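Local atomic coordinates of frutapin (Artocarpus altilis, PDB entry 5KRP), a protein that is a breadfruit lectin of the jacalin-related family and binds carbohydrates, probably at loops at one end of a beta-prism fold. Residues L32-I38 / P112-E116. Residues are numbered along the deposited sequence; the frame is centred on the assembly and turned at random.
Sequences LSYKEAI and PYGEE
Leu32 meets Tyr113 with both its methyls: CD1 lies 4.0 Å from CB of Tyr113, and CD2 reaches CD2 on the ring. The two side chains cross at about a right angle. Two residues on, Tyr34 lays one face of its ring over the root of the same tyrosine, a CH-pi contact in which Tyr113 CB lies 4.2 Å from the centroid of the Tyr34 ring, nearer its rim than its middle. With CG held between the backbone N and the carbonyl carbon (chi1 64°), the Tyr34 ring extends beside the Tyr113 ring, CE1 coming within 3.7 Å of Tyr113 CD1. Their planes are inclined at 46°, an oblique pair. Tyr34 CD2 also comes 3.4 Å from the backbone N of Gly114. After the strand the chain turns, closed by a backbone hydrogen bond from Lys35 N to Ala37 O; the carbonyl O of Lys35 accepts a CA-H...O contact from Gly114 CA at 3.5 Å. Glu36 and Glu115 run side by side, pointing the same way, and CG of Glu36 touches OE2 of Glu115. Their OE2 atoms stay 5.1 Å apart; Arg98, salt-bridged to Glu115 OE1 and hydrogen-bonded to the backbone O of Glu36, probably eases this nearness. Ile38, opening the next strand, brings CD1 to 3.5 Å from Tyr113 O, where the methyl only packs; that oxygen accepts a hydrogen bond from Ser99 OG. No hydrogen bond joins the two segments; they meet through van der Waals, CH-pi and CA-H...O contacts. The contact sits where two four-stranded antiparallel sheets of the beta-prism meet: the turn between strands 26-34 and 38-47 leans on the end of edge strand 109-114, with strand 64-69 flanking Leu32, Tyr34 and Tyr113, and strand 95-104 beside Ile38.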
# COMPACT_ATOMS: atom_id res chain seq x y z
N LEU A 32 -12.02 -9.04 25.10
CA LEU A 32 -11.85 -10.43 25.01
C LEU A 32 -12.27 -11.08 26.32
O LEU A 32 -12.44 -10.37 27.32
CB LEU A 32 -10.40 -10.74 24.63
CG LEU A 32 -9.28 -10.28 25.50
CD1 LEU A 32 -9.04 -11.31 26.65
CD2 LEU A 32 -8.00 -10.16 24.72
N SER A 33 -12.49 -12.40 26.27
CA SER A 33 -12.67 -13.21 27.52
C SER A 33 -11.59 -14.26 27.60
O SER A 33 -11.00 -14.67 26.58
CB SER A 33 -14.06 -13.81 27.62
OG SER A 33 -14.21 -14.88 26.74
N TYR A 34 -11.24 -14.64 28.84
CA TYR A 34 -10.21 -15.61 29.06
C TYR A 34 -10.40 -16.37 30.39
O TYR A 34 -11.09 -15.87 31.31
CB TYR A 34 -8.84 -14.99 29.13
CG TYR A 34 -8.64 -14.04 30.29
CD1 TYR A 34 -9.08 -12.70 30.22
CD2 TYR A 34 -7.99 -14.48 31.49
CE1 TYR A 34 -8.90 -11.82 31.31
CE2 TYR A 34 -7.84 -13.61 32.58
CZ TYR A 34 -8.25 -12.29 32.46
OH TYR A 34 -8.10 -11.40 33.50
N LYS A 35 -9.76 -17.54 30.41
CA LYS A 35 -9.44 -18.25 31.68
C LYS A 35 -8.27 -19.20 31.38
O LYS A 35 -7.12 -18.75 31.33
CB LYS A 35 -10.77 -18.90 32.26
CG LYS A 35 -10.56 -19.45 33.68
CD LYS A 35 -10.53 -18.33 34.70
CE LYS A 35 -10.04 -18.80 36.09
NZ LYS A 35 -10.39 -17.82 37.18
N GLU A 36 -8.54 -20.46 31.03
CA GLU A 36 -7.47 -21.35 30.63
C GLU A 36 -6.95 -21.03 29.22
O GLU A 36 -5.83 -21.40 28.85
CB GLU A 36 -7.97 -22.81 30.69
CG GLU A 36 -8.24 -23.23 32.14
CD GLU A 36 -9.63 -22.89 32.67
OE1 GLU A 36 -10.58 -22.44 31.96
OE2 GLU A 36 -9.79 -23.20 33.88
N ALA A 37 -7.81 -20.43 28.45
CA ALA A 37 -7.47 -20.08 27.05
C ALA A 37 -8.18 -18.76 26.78
O ALA A 37 -8.92 -18.25 27.62
CB ALA A 37 -7.95 -21.16 26.11
N ILE A 38 -8.06 -18.25 25.54
CA ILE A 38 -8.90 -17.14 25.13
C ILE A 38 -10.20 -17.64 24.54
O ILE A 38 -10.23 -18.58 23.69
CB ILE A 38 -8.13 -16.27 24.04
CG1 ILE A 38 -6.76 -15.83 24.52
CG2 ILE A 38 -9.04 -15.15 23.55
CD1 ILE A 38 -6.72 -14.93 25.72
N PRO A 112 -0.26 -10.49 29.96
CA PRO A 112 -0.93 -11.65 29.26
C PRO A 112 -2.33 -11.97 29.83
O PRO A 112 -2.59 -11.80 31.03
CB PRO A 112 0.04 -12.77 29.53
CG PRO A 112 0.64 -12.43 30.90
CD PRO A 112 0.81 -10.93 30.88
N TYR A 113 -3.25 -12.35 28.95
CA TYR A 113 -4.56 -12.84 29.30
C TYR A 113 -4.53 -14.29 28.98
O TYR A 113 -4.03 -14.66 27.92
CB TYR A 113 -5.59 -12.17 28.46
CG TYR A 113 -5.56 -10.65 28.66
CD1 TYR A 113 -5.91 -10.07 29.88
CD2 TYR A 113 -5.11 -9.80 27.64
CE1 TYR A 113 -5.89 -8.67 30.05
CE2 TYR A 113 -5.07 -8.42 27.82
CZ TYR A 113 -5.44 -7.86 29.01
OH TYR A 113 -5.34 -6.50 29.14
N GLY A 114 -5.05 -15.15 29.87
CA GLY A 114 -5.07 -16.56 29.58
C GLY A 114 -3.90 -17.27 30.23
O GLY A 114 -3.34 -16.78 31.22
N GLU A 115 -3.53 -18.42 29.71
CA GLU A 115 -2.36 -19.13 30.23
C GLU A 115 -1.24 -19.22 29.23
O GLU A 115 -1.45 -19.67 28.12
CB GLU A 115 -2.70 -20.56 30.66
CG GLU A 115 -3.80 -20.57 31.75
CD GLU A 115 -4.19 -21.99 32.23
OE1 GLU A 115 -3.88 -23.00 31.54
OE2 GLU A 115 -4.87 -22.07 33.29
N GLU A 116 -0.04 -18.93 29.68
CA GLU A 116 1.18 -19.01 28.83
C GLU A 116 1.71 -20.42 28.70
O GLU A 116 2.75 -20.76 29.23
CB GLU A 116 2.21 -17.98 29.26
CG GLU A 116 1.65 -16.54 29.19
CD GLU A 116 2.73 -15.48 29.38
OE1 GLU A 116 3.54 -15.65 30.31
OE2 GLU A 116 2.80 -14.49 28.59